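Local coordinates for NIF3-related protein (Bacillus cereus, PDB 2GX8) that is of unknown function but binds zinc at a two-metal site and carries an additional domain that probably has a regulatory role, at residues K162-F167 against K239-M244; E175-L180 against H193-S198; A243-T246 against E252-Y255; T171-V176 against V226-I231; L46-D51 against A154-E159. All blocks are in the same frame, centred on the assembly; numbering follows the deposited sequence.

How the contacts relate
Contacts 1 to 4 all lie in one domain of ferredoxin-like topology, where helices 170-182 and 237-247 pack on one face of its sheet. Contacts 2 and 4 share helix 170-182, their centres about 5 Å apart; contacts 1 and 3 share helix 237-247 and Met-244, with about 7 Å between centres. The two helices meet through Leu-180, which touches Val-240 and Met-244. Contact 5 sits elsewhere, about 26 Å from contact 1 between centres, yet both use strand 150-168, which runs from one region to the other. Of the five, contact 5 is the one near the metals: the Met-48 side chain is about 9 Å from a zinc ion.

Contact 1: residues K162-F167 against K239-M244; sequences KKVVVF and KVIKAM
Val-166 and Met-244 reach toward each other tip to tip, the thioether sulfur of the helix against a branch of the strand valine. Met-244 SD lies 3.7 Å from Val-166 CG2, and the terminal methyl CE is close behind at 3.9 Å from the same CG2. With CG anti to the backbone N (chi1 -174°), the methionine leaves the helix nearly straight as far as SD and then bends at the last torsion, bringing both SD and CE within range of one valine methyl.

The same sulfur also serves Val-164, two residues earlier and on the same side of the strand. Its CG1 is 4.0 Å from Met-244 SD, so the sulfur bridges the two valines. These side chains slant across each other rather than meeting end on.

The fold behind this is the ferredoxin-like beta-alpha-beta-beta-alpha-beta arrangement: strand 150-168 is its first strand and helix 237-247 its second helix. The short segments run almost parallel, at 9°, with their axes 11.2 Å apart. Alternation along the strand turns Val-164 and Val-166 to the helix and Val-165 to the other face.

A purely aliphatic touch comes from Ile-241, one turn before Met-244. Its CB bond leaves to one side, but the chain carries CD1 to 4.1 Å from Val-164 CG1. From helix 170-182, Val-176 packs on Val-166 and Leu-180 on Met-244, extending the apolar layer. At the first residue of segment 162-167, Lys-162 NZ forms a salt bridge with Asp-261 of the second subunit.

Contact 2: residues E175-L180 against H193-S198; sequences EVRKAL and HCTFSS
Helix 170-182 of the ferredoxin-like domain covers strand 194-206 here, and Arg-177 makes the main contact by reaching past Thr-195 to Ser-197. The strand also pairs antiparallel with one of the third subunit, so the sheet under the helix continues across the subunit interface. Thr-195 OG1 is hydrogen-bonded to Thr-203 of that subunit, and the arginine meets the same oxygen with carbon: Arg-177 CD is 3.9 Å from Thr-195 OG1, the two side chains crossing at about a right angle. Extended from CG to NE, the arginine runs on past the threonine and brings its guanidinium to Ser-197.

Within the helix, Arg-177 NH1 forms a salt bridge with Glu-174. Farther along, His-193 brings its ring near the backbone of Lys-178, NE2 standing 4.4 Å from Lys-178 O. Both side chains turn to Asp-182, which takes a hydrogen bond from the histidine and a salt bridge from the lysine.

Ser-197 lies at the guanidinium edge: its CB, in the plane of the group, is 3.5 Å from Arg-177 NH2, and its OG is 3.0 Å from Arg-177 NE.

Contact 3: residues A243-T246 against E252-Y255; sequences AMVT and EVAY
A methionine methyl sits on the face of a tyrosine: Met-244 CE stands 3.5 Å above the plane of the Tyr-255 ring, displaced from the centre toward the rim. The displacement is toward the root of the ring, where Met-244 CE is 3.6 Å from Tyr-255 CG and equally near CD1. Measured to the ring centroid, CE is 3.9 Å away and 26° off the normal, which makes this a CH-pi contact. The sulfur stays farther back, SD at 5.2 Å from the Tyr-255 centroid in an oblique approach, so the Met-aromatic contact is led by the methyl.

The tyrosine is turned to receive it. Its CG lies between the backbone N and the carbonyl carbon (chi1 66°), which turns one ring face to the Met-244 methyl.

Beside this pair the packing is more open. Val-253 points at the helix, its CG1 4.4 Å from Met-244 CE, while its other branch, CG2, is 4.4 Å from Val-245 CG2. The chain thus turns back after helix 237-247 and lays residues 252-255 beside the last turn of that helix on the way into strand 255-260, the final strand of the ferredoxin-like domain.

Glu-252 points away from the helix and hydrogen-bonds Tyr-191 of the second subunit. A Tris molecule, probably from the crystallisation liquor, lies close to the Tyr-255 side chain. No polar pair joins the two segments; dispersion, probably helped by the slightly polarised C-H groups of the S-methyl over the pi cloud, holds the tyrosine against the helix.

Contact 4: residues T171-V176 against V226-I231; sequences THAEEV and VRIETI
Ile-228 points its delta methyl into helix 170-182, while Ala-173 and Val-176, one turn apart, receive it. The isoleucine is extended: CG1 lies anti to the carbonyl carbon and chi2 is 172°, so CD1 projects well clear of the strand. That methyl comes to 3.8 Å from Ala-173 O and 4.3 Å from Ala-173 CB, touching both backbone and side chain of the small residue. From the next turn Val-176 slants across the isoleucine, its CG1 4.2 Å from Ile-228 CD1. Ala-173 has a second neighbour in Val-226, two residues back on the strand; their CB atoms are 4.3 Å apart, each pointing toward the opposite segment.

In the ferredoxin-like fold this is the first helix lying on the third strand, which is flanked in the sheet by strands 150-168 and 194-206. The short helix and strand segments run 10° from parallel with axes 9.5 Å apart, a closeness consistent with the small side chain of Ala-173.

Residues between the inward-pointing ones turn to the opposite face of the sheet, where the chemistry changes to charge. Arg-227 NH2 pairs with Glu-229 OE1 at 2.6 Å in a salt bridge whose hydrogen-bond geometry is weak. The pair extends into neighbouring chains: Arg-227 reaches Glu-229 of the second subunit, and Glu-229 is reached by Arg-227 of the third.

Contact 5: residues L46-D51 against A154-E159; sequences LAMEGD and APTYAE
Leu-46 presses CD2 against the ring of Tyr-157, and this is the tight part of the contact. Leu-46 CD2 is 3.5 Å from Tyr-157 CD2 and 3.8 Å from Tyr-157 CE2, so one methyl meets the CD2-CE2 bond of the ring obliquely while the two side chains cross at about a right angle. The tyrosine reaches out from its strand with CG anti to the backbone N (chi1 -178°), which carries the ring over to the leucine. His-45 also meets that ring, and Leu-46 is further packed on Leu-267, Asn-129 and Ala-133.

Toward the other end the packing thins. Met-48 bends at its last torsion to bring CE to 4.1 Å from Thr-156 CG2, a touch of one methyl on another. Beyond it the chain makes a type II turn from Met-48 to Asp-51, closed by Asp-51 N to Met-48 O at 2.9 Å. Exposed Glu-49 and Gly-50 form its corner, the glycine taking the positive phi such a turn needs.

Thr-156 and Tyr-157 both face Leu-267, a classic beta bulge, consistent with two consecutive residues both pointing toward the loop. The loop 46-51 lies between helix 31-38 and strand 54-56 in sequence, and in space between strand 150-168 and the start of helix 128-132, where Asp-51 hydrogen-bonds Thr-128 and His-127.

Contact 1: residues K162-F167 against K239-M244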
# COMPACT_ATOMS: atom_id res chain seq x y z
N LYS C 162 -5.89 0.02 35.66
CA LYS C 162 -7.29 0.31 35.92
C LYS C 162 -7.52 0.48 37.39
O LYS C 162 -6.88 -0.17 38.20
CB LYS C 162 -8.17 -0.85 35.47
CG LYS C 162 -7.97 -1.28 34.03
CD LYS C 162 -8.10 -0.05 33.16
CE LYS C 162 -7.64 -0.31 31.77
NZ LYS C 162 -8.67 -1.07 31.08
N LYS C 163 -8.44 1.38 37.74
CA LYS C 163 -8.85 1.54 39.11
C LYS C 163 -10.21 0.83 39.24
O LYS C 163 -11.18 1.14 38.54
CB LYS C 163 -8.99 3.00 39.47
CG LYS C 163 -8.91 3.29 40.97
CD LYS C 163 -7.52 2.98 41.49
CE LYS C 163 -7.40 3.35 42.96
NZ LYS C 163 -6.20 2.86 43.66
N VAL C 164 -10.28 -0.16 40.11
CA VAL C 164 -11.56 -0.79 40.36
C VAL C 164 -12.12 -0.16 41.62
O VAL C 164 -11.46 -0.14 42.66
CB VAL C 164 -11.44 -2.28 40.62
CG1 VAL C 164 -12.83 -2.89 40.90
CG2 VAL C 164 -10.81 -2.96 39.45
N VAL C 165 -13.34 0.37 41.53
CA VAL C 165 -14.01 0.93 42.69
C VAL C 165 -15.23 0.03 42.91
O VAL C 165 -16.01 -0.16 41.99
CB VAL C 165 -14.45 2.38 42.43
CG1 VAL C 165 -15.26 2.93 43.61
CG2 VAL C 165 -13.23 3.25 42.15
N VAL C 166 -15.37 -0.55 44.09
CA VAL C 166 -16.53 -1.41 44.37
C VAL C 166 -17.25 -0.88 45.64
O VAL C 166 -16.64 -0.28 46.53
CB VAL C 166 -16.10 -2.90 44.44
CG1 VAL C 166 -15.19 -3.17 45.67
CG2 VAL C 166 -17.33 -3.87 44.43
N PHE C 167 -18.57 -1.05 45.69
CA PHE C 167 -19.39 -0.55 46.83
C PHE C 167 -19.91 -1.75 47.59
O PHE C 167 -20.55 -2.61 47.00
CB PHE C 167 -20.51 0.33 46.29
CG PHE C 167 -20.00 1.47 45.45
CD1 PHE C 167 -19.77 1.31 44.10
CD2 PHE C 167 -19.68 2.68 46.04
CE1 PHE C 167 -19.25 2.36 43.32
CE2 PHE C 167 -19.18 3.71 45.27
CZ PHE C 167 -18.95 3.55 43.92
N LYS C 239 -10.07 -12.14 36.44
CA LYS C 239 -9.86 -12.89 37.68
C LYS C 239 -10.23 -12.06 38.92
O LYS C 239 -10.93 -12.56 39.80
CB LYS C 239 -8.40 -13.40 37.75
CG LYS C 239 -7.99 -13.90 39.12
CD LYS C 239 -6.64 -14.57 39.14
CE LYS C 239 -6.39 -15.14 40.53
NZ LYS C 239 -5.24 -16.07 40.59
N VAL C 240 -9.80 -10.81 38.96
CA VAL C 240 -10.08 -9.93 40.10
C VAL C 240 -11.58 -9.57 40.27
O VAL C 240 -12.09 -9.55 41.40
CB VAL C 240 -9.18 -8.66 40.08
CG1 VAL C 240 -9.67 -7.63 41.08
CG2 VAL C 240 -7.70 -9.02 40.34
N ILE C 241 -12.27 -9.32 39.16
CA ILE C 241 -13.71 -9.03 39.19
C ILE C 241 -14.48 -10.27 39.66
O ILE C 241 -15.41 -10.16 40.46
CB ILE C 241 -14.23 -8.51 37.78
CG1 ILE C 241 -13.57 -7.18 37.38
CG2 ILE C 241 -15.75 -8.36 37.73
CD1 ILE C 241 -13.57 -6.13 38.47
N LYS C 242 -14.09 -11.45 39.18
CA LYS C 242 -14.77 -12.68 39.55
C LYS C 242 -14.66 -12.98 41.05
O LYS C 242 -15.65 -13.35 41.69
CB LYS C 242 -14.25 -13.87 38.72
CG LYS C 242 -14.87 -15.21 39.10
CD LYS C 242 -14.41 -16.35 38.23
CE LYS C 242 -15.04 -16.29 36.86
NZ LYS C 242 -14.80 -17.56 36.12
N ALA C 243 -13.46 -12.79 41.61
CA ALA C 243 -13.21 -13.01 43.04
C ALA C 243 -13.97 -12.00 43.88
O ALA C 243 -14.53 -12.32 44.94
CB ALA C 243 -11.72 -12.90 43.32
N MET C 244 -13.99 -10.77 43.39
CA MET C 244 -14.68 -9.67 44.03
C MET C 244 -16.19 -9.99 44.14
O MET C 244 -16.77 -9.91 45.23
CB MET C 244 -14.48 -8.44 43.19
CG MET C 244 -15.00 -7.16 43.76
SD MET C 244 -15.00 -5.90 42.47
CE MET C 244 -16.45 -6.35 41.53

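Contact 2: residues E175-L180 against H193-S198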
# COMPACT_ATOMS: atom_id res chain seq x y z
N GLU C 175 -13.92 -8.74 53.96
CA GLU C 175 -13.92 -9.95 53.18
C GLU C 175 -13.65 -9.64 51.69
O GLU C 175 -12.91 -10.36 51.02
CB GLU C 175 -15.28 -10.61 53.39
CG GLU C 175 -15.47 -11.95 52.77
CD GLU C 175 -16.79 -12.59 53.19
OE1 GLU C 175 -17.42 -12.11 54.18
OE2 GLU C 175 -17.19 -13.57 52.52
N VAL C 176 -14.22 -8.54 51.20
CA VAL C 176 -14.06 -8.10 49.79
C VAL C 176 -12.66 -7.55 49.51
O VAL C 176 -12.11 -7.80 48.45
CB VAL C 176 -15.21 -7.17 49.34
CG1 VAL C 176 -14.94 -6.50 47.99
CG2 VAL C 176 -16.49 -7.97 49.27
N ARG C 177 -12.07 -6.84 50.48
CA ARG C 177 -10.68 -6.38 50.34
C ARG C 177 -9.72 -7.58 50.26
O ARG C 177 -8.77 -7.55 49.47
CB ARG C 177 -10.24 -5.56 51.55
CG ARG C 177 -10.96 -4.28 51.76
CD ARG C 177 -10.35 -3.60 52.95
NE ARG C 177 -11.16 -2.48 53.39
CZ ARG C 177 -11.93 -2.47 54.48
NH1 ARG C 177 -11.97 -3.52 55.29
NH2 ARG C 177 -12.64 -1.38 54.78
N LYS C 178 -9.97 -8.61 51.08
CA LYS C 178 -9.10 -9.79 51.12
C LYS C 178 -9.13 -10.50 49.79
O LYS C 178 -8.10 -10.93 49.29
CB LYS C 178 -9.52 -10.75 52.22
CG LYS C 178 -8.54 -11.91 52.43
CD LYS C 178 -9.05 -12.90 53.46
CE LYS C 178 -7.98 -13.94 53.82
NZ LYS C 178 -7.60 -14.84 52.69
N ALA C 179 -10.33 -10.62 49.22
CA ALA C 179 -10.56 -11.28 47.95
C ALA C 179 -9.86 -10.56 46.82
O ALA C 179 -9.30 -11.19 45.95
CB ALA C 179 -12.04 -11.36 47.68
N LEU C 180 -9.94 -9.24 46.83
CA LEU C 180 -9.28 -8.43 45.81
C LEU C 180 -7.77 -8.59 45.89
O LEU C 180 -7.11 -8.79 44.87
CB LEU C 180 -9.64 -6.97 46.00
CG LEU C 180 -11.03 -6.49 45.56
CD1 LEU C 180 -11.22 -5.07 46.00
CD2 LEU C 180 -11.20 -6.57 44.05
N HIS C 193 -1.78 -6.10 48.47
CA HIS C 193 -3.07 -5.82 49.11
C HIS C 193 -3.38 -4.33 49.30
O HIS C 193 -4.01 -3.95 50.29
CB HIS C 193 -3.20 -6.59 50.44
CG HIS C 193 -3.27 -8.08 50.27
ND1 HIS C 193 -2.18 -8.85 49.93
CD2 HIS C 193 -4.31 -8.94 50.43
CE1 HIS C 193 -2.55 -10.12 49.86
NE2 HIS C 193 -3.83 -10.20 50.16
N CYS C 194 -2.92 -3.50 48.37
CA CYS C 194 -3.16 -2.08 48.46
C CYS C 194 -4.61 -1.79 48.12
O CYS C 194 -5.10 -2.21 47.07
CB CYS C 194 -2.22 -1.28 47.56
SG CYS C 194 -0.49 -1.39 48.04
N THR C 195 -5.28 -1.09 49.03
CA THR C 195 -6.66 -0.67 48.84
C THR C 195 -6.89 0.63 49.61
O THR C 195 -6.12 1.00 50.52
CB THR C 195 -7.71 -1.69 49.41
OG1 THR C 195 -7.68 -1.68 50.85
CG2 THR C 195 -7.48 -3.11 48.92
N PHE C 196 -7.98 1.30 49.24
CA PHE C 196 -8.44 2.48 49.97
C PHE C 196 -9.94 2.38 50.14
O PHE C 196 -10.66 2.14 49.18
CB PHE C 196 -8.05 3.80 49.30
CG PHE C 196 -8.54 5.01 50.04
CD1 PHE C 196 -7.86 5.47 51.14
CD2 PHE C 196 -9.70 5.67 49.65
CE1 PHE C 196 -8.31 6.57 51.85
CE2 PHE C 196 -10.16 6.79 50.37
CZ PHE C 196 -9.46 7.22 51.46
N SER C 197 -10.40 2.59 51.36
CA SER C 197 -11.81 2.52 51.70
C SER C 197 -12.27 3.75 52.46
O SER C 197 -11.61 4.21 53.40
CB SER C 197 -12.10 1.29 52.58
OG SER C 197 -11.71 0.07 51.98
N SER C 198 -13.43 4.27 52.05
CA SER C 198 -14.07 5.40 52.71
C SER C 198 -15.55 5.09 52.83
O SER C 198 -16.11 4.34 52.05
CB SER C 198 -13.85 6.71 51.94
OG SER C 198 -14.32 6.59 50.61

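Contact 3: residues A243-T246 against E252-Y255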
# COMPACT_ATOMS: atom_id res chain seq x y z
N ALA C 243 -13.46 -12.79 41.61
CA ALA C 243 -13.21 -13.01 43.04
C ALA C 243 -13.97 -12.00 43.88
O ALA C 243 -14.53 -12.32 44.94
CB ALA C 243 -11.72 -12.90 43.32
N MET C 244 -13.99 -10.77 43.39
CA MET C 244 -14.68 -9.67 44.03
C MET C 244 -16.19 -9.99 44.14
O MET C 244 -16.77 -9.91 45.23
CB MET C 244 -14.48 -8.44 43.19
CG MET C 244 -15.00 -7.16 43.76
SD MET C 244 -15.00 -5.90 42.47
CE MET C 244 -16.45 -6.35 41.53
N VAL C 245 -16.79 -10.35 43.00
CA VAL C 245 -18.22 -10.70 42.91
C VAL C 245 -18.58 -11.89 43.80
O VAL C 245 -19.62 -11.90 44.46
CB VAL C 245 -18.65 -10.95 41.45
CG1 VAL C 245 -19.99 -11.70 41.37
CG2 VAL C 245 -18.74 -9.64 40.71
N THR C 246 -17.71 -12.90 43.83
CA THR C 246 -17.96 -14.07 44.66
C THR C 246 -18.05 -13.70 46.15
O THR C 246 -19.03 -14.11 46.85
CB THR C 246 -16.88 -15.16 44.45
OG1 THR C 246 -16.71 -15.39 43.04
CG2 THR C 246 -17.30 -16.46 45.12
N GLU C 252 -26.47 -8.71 42.33
CA GLU C 252 -26.24 -7.62 41.39
C GLU C 252 -25.24 -6.63 42.06
O GLU C 252 -25.58 -5.90 43.00
CB GLU C 252 -27.57 -6.96 40.94
CG GLU C 252 -28.57 -6.49 42.04
CD GLU C 252 -29.50 -7.58 42.62
OE1 GLU C 252 -29.24 -8.80 42.42
OE2 GLU C 252 -30.50 -7.20 43.28
N VAL C 253 -23.99 -6.64 41.58
CA VAL C 253 -22.92 -5.82 42.18
C VAL C 253 -22.54 -4.57 41.38
O VAL C 253 -22.29 -4.63 40.17
CB VAL C 253 -21.64 -6.68 42.39
CG1 VAL C 253 -20.52 -5.87 43.06
CG2 VAL C 253 -21.94 -7.92 43.20
N ALA C 254 -22.46 -3.43 42.07
CA ALA C 254 -22.07 -2.16 41.44
C ALA C 254 -20.60 -1.86 41.65
O ALA C 254 -20.13 -1.70 42.78
CB ALA C 254 -22.91 -1.01 41.96
N TYR C 255 -19.88 -1.80 40.54
CA TYR C 255 -18.49 -1.50 40.55
C TYR C 255 -18.20 -0.76 39.26
O TYR C 255 -18.92 -0.90 38.27
CB TYR C 255 -17.63 -2.79 40.66
CG TYR C 255 -17.73 -3.73 39.47
CD1 TYR C 255 -18.77 -4.67 39.37
CD2 TYR C 255 -16.78 -3.69 38.45
CE1 TYR C 255 -18.86 -5.52 38.28
CE2 TYR C 255 -16.87 -4.55 37.35
CZ TYR C 255 -17.91 -5.45 37.27
OH TYR C 255 -18.00 -6.30 36.20

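Contact 4: residues T171-V176 against V226-I231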
# COMPACT_ATOMS: atom_id res chain seq x y z
N THR C 171 -20.45 -4.88 56.58
CA THR C 171 -20.44 -6.27 57.02
C THR C 171 -19.55 -7.12 56.12
O THR C 171 -18.89 -8.03 56.58
CB THR C 171 -21.85 -6.90 57.05
OG1 THR C 171 -22.47 -6.77 55.77
CG2 THR C 171 -22.72 -6.24 58.11
N HIS C 172 -19.50 -6.79 54.84
CA HIS C 172 -18.70 -7.61 53.95
C HIS C 172 -17.46 -6.95 53.38
O HIS C 172 -16.74 -7.56 52.59
CB HIS C 172 -19.58 -8.20 52.86
CG HIS C 172 -20.51 -9.26 53.37
ND1 HIS C 172 -20.22 -10.61 53.29
CD2 HIS C 172 -21.72 -9.17 53.98
CE1 HIS C 172 -21.21 -11.30 53.83
NE2 HIS C 172 -22.13 -10.45 54.25
N ALA C 173 -17.20 -5.74 53.83
CA ALA C 173 -16.08 -4.96 53.33
C ALA C 173 -14.70 -5.63 53.48
O ALA C 173 -13.95 -5.71 52.50
CB ALA C 173 -16.08 -3.58 53.97
N GLU C 174 -14.39 -6.10 54.68
CA GLU C 174 -13.09 -6.72 54.96
C GLU C 174 -12.85 -7.99 54.13
O GLU C 174 -11.74 -8.27 53.67
CB GLU C 174 -12.97 -7.00 56.46
CG GLU C 174 -11.69 -7.70 56.90
CD GLU C 174 -10.42 -6.87 56.71
OE1 GLU C 174 -10.50 -5.65 56.44
OE2 GLU C 174 -9.33 -7.45 56.85
N GLU C 175 -13.92 -8.74 53.96
CA GLU C 175 -13.92 -9.95 53.18
C GLU C 175 -13.65 -9.64 51.69
O GLU C 175 -12.91 -10.36 51.02
CB GLU C 175 -15.28 -10.61 53.39
CG GLU C 175 -15.47 -11.95 52.77
CD GLU C 175 -16.79 -12.59 53.19
OE1 GLU C 175 -17.42 -12.11 54.18
OE2 GLU C 175 -17.19 -13.57 52.52
N VAL C 176 -14.22 -8.54 51.20
CA VAL C 176 -14.06 -8.10 49.79
C VAL C 176 -12.66 -7.55 49.51
O VAL C 176 -12.11 -7.80 48.45
CB VAL C 176 -15.21 -7.17 49.34
CG1 VAL C 176 -14.94 -6.50 47.99
CG2 VAL C 176 -16.49 -7.97 49.27
N VAL C 226 -19.49 1.25 51.92
CA VAL C 226 -18.05 1.45 51.83
C VAL C 226 -17.65 1.45 50.37
O VAL C 226 -18.07 0.59 49.59
CB VAL C 226 -17.29 0.36 52.65
CG1 VAL C 226 -15.80 0.51 52.53
CG2 VAL C 226 -17.66 0.48 54.07
N ARG C 227 -16.86 2.45 50.00
CA ARG C 227 -16.36 2.64 48.65
C ARG C 227 -14.93 2.17 48.70
O ARG C 227 -14.05 2.85 49.26
CB ARG C 227 -16.41 4.12 48.27
CG ARG C 227 -16.41 4.38 46.80
CD ARG C 227 -16.12 5.85 46.38
NE ARG C 227 -14.74 6.03 45.93
CZ ARG C 227 -14.36 6.29 44.69
NH1 ARG C 227 -15.23 6.45 43.70
NH2 ARG C 227 -13.09 6.41 44.42
N ILE C 228 -14.69 0.99 48.14
CA ILE C 228 -13.37 0.40 48.12
C ILE C 228 -12.75 0.57 46.75
O ILE C 228 -13.34 0.20 45.74
CB ILE C 228 -13.41 -1.13 48.43
CG1 ILE C 228 -14.14 -1.40 49.76
CG2 ILE C 228 -11.97 -1.73 48.44
CD1 ILE C 228 -14.40 -2.88 50.05
N GLU C 229 -11.55 1.13 46.71
CA GLU C 229 -10.86 1.26 45.44
C GLU C 229 -9.51 0.56 45.50
O GLU C 229 -8.89 0.47 46.57
CB GLU C 229 -10.72 2.71 45.01
CG GLU C 229 -9.86 3.54 45.86
CD GLU C 229 -9.67 4.92 45.29
OE1 GLU C 229 -10.66 5.56 44.91
OE2 GLU C 229 -8.52 5.39 45.23
N THR C 230 -9.08 0.05 44.35
CA THR C 230 -7.82 -0.65 44.26
C THR C 230 -7.37 -0.62 42.80
O THR C 230 -8.21 -0.57 41.88
CB THR C 230 -7.91 -2.10 44.79
OG1 THR C 230 -6.61 -2.58 45.13
CG2 THR C 230 -8.56 -3.02 43.81
N ILE C 231 -6.06 -0.61 42.60
CA ILE C 231 -5.49 -0.56 41.27
C ILE C 231 -5.21 -1.98 40.72
O ILE C 231 -4.91 -2.91 41.47
CB ILE C 231 -4.21 0.37 41.29
CG1 ILE C 231 -3.71 0.72 39.87
CG2 ILE C 231 -3.10 -0.21 42.18
CD1 ILE C 231 -2.57 1.74 39.85

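Contact 5: residues L46-D51 against A154-E159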
# COMPACT_ATOMS: atom_id res chain seq x y z
N LEU C 46 2.60 -10.17 25.56
CA LEU C 46 3.98 -9.66 25.62
C LEU C 46 4.68 -9.74 24.26
O LEU C 46 5.60 -8.96 23.98
CB LEU C 46 4.80 -10.41 26.67
CG LEU C 46 4.35 -10.27 28.12
CD1 LEU C 46 5.36 -10.91 29.02
CD2 LEU C 46 4.22 -8.82 28.45
N ALA C 47 4.25 -10.71 23.44
CA ALA C 47 4.75 -10.91 22.08
C ALA C 47 4.60 -9.64 21.23
O ALA C 47 3.64 -8.88 21.39
CB ALA C 47 4.05 -12.10 21.41
N MET C 48 5.54 -9.41 20.32
CA MET C 48 5.52 -8.21 19.52
C MET C 48 4.70 -8.31 18.25
O MET C 48 4.39 -9.41 17.77
CB MET C 48 6.95 -7.80 19.16
CG MET C 48 7.82 -7.56 20.36
SD MET C 48 9.39 -6.95 19.79
CE MET C 48 8.90 -5.36 19.09
N GLU C 49 4.34 -7.13 17.73
CA GLU C 49 3.57 -6.96 16.49
C GLU C 49 4.08 -7.90 15.37
O GLU C 49 5.27 -7.90 15.03
CB GLU C 49 3.62 -5.47 16.07
CG GLU C 49 3.12 -5.15 14.65
CD GLU C 49 1.65 -5.45 14.43
OE1 GLU C 49 0.84 -5.19 15.36
OE2 GLU C 49 1.30 -5.93 13.33
N GLY C 50 3.18 -8.73 14.85
CA GLY C 50 3.54 -9.65 13.77
C GLY C 50 4.35 -10.89 14.12
O GLY C 50 4.79 -11.62 13.21
N ASP C 51 4.56 -11.14 15.42
CA ASP C 51 5.29 -12.33 15.88
C ASP C 51 4.37 -13.55 15.68
O ASP C 51 3.13 -13.41 15.65
CB ASP C 51 5.78 -12.20 17.35
CG ASP C 51 6.90 -13.21 17.73
OD1 ASP C 51 7.04 -13.50 18.94
OD2 ASP C 51 7.64 -13.70 16.85
N ALA C 154 15.01 -1.66 25.63
CA ALA C 154 14.08 -1.05 24.69
C ALA C 154 12.68 -1.45 25.10
O ALA C 154 12.31 -2.64 24.91
CB ALA C 154 14.36 -1.53 23.26
N PRO C 155 11.92 -0.50 25.67
CA PRO C 155 10.55 -0.69 26.12
C PRO C 155 9.65 -1.04 24.94
O PRO C 155 9.65 -0.29 23.90
CB PRO C 155 10.19 0.70 26.67
CG PRO C 155 11.51 1.32 27.01
CD PRO C 155 12.39 0.88 25.91
N THR C 156 8.82 -2.14 25.16
CA THR C 156 7.91 -2.54 24.08
C THR C 156 6.53 -2.72 24.63
O THR C 156 5.54 -2.70 23.88
CB THR C 156 8.33 -3.87 23.39
OG1 THR C 156 8.28 -4.95 24.33
CG2 THR C 156 9.71 -3.78 22.76
N TYR C 157 6.44 -2.89 25.94
CA TYR C 157 5.16 -3.12 26.57
C TYR C 157 5.06 -2.53 27.98
O TYR C 157 5.98 -2.64 28.78
CB TYR C 157 4.88 -4.64 26.59
CG TYR C 157 3.54 -5.01 27.17
CD1 TYR C 157 2.39 -5.00 26.39
CD2 TYR C 157 3.42 -5.37 28.52
CE1 TYR C 157 1.15 -5.33 26.93
CE2 TYR C 157 2.19 -5.70 29.07
CZ TYR C 157 1.06 -5.68 28.27
OH TYR C 157 -0.15 -6.00 28.83
N ALA C 158 3.93 -1.88 28.25
CA ALA C 158 3.58 -1.34 29.58
C ALA C 158 2.09 -1.58 29.72
O ALA C 158 1.28 -1.02 28.97
CB ALA C 158 3.89 0.13 29.68
N GLU C 159 1.73 -2.42 30.68
CA GLU C 159 0.35 -2.81 30.91
C GLU C 159 -0.51 -1.57 31.22
O GLU C 159 -0.06 -0.68 31.94
CB GLU C 159 0.32 -3.75 32.12
CG GLU C 159 -1.01 -4.43 32.40
CD GLU C 159 -1.08 -5.85 31.93
OE1 GLU C 159 -0.31 -6.69 32.47
OE2 GLU C 159 -1.93 -6.15 31.08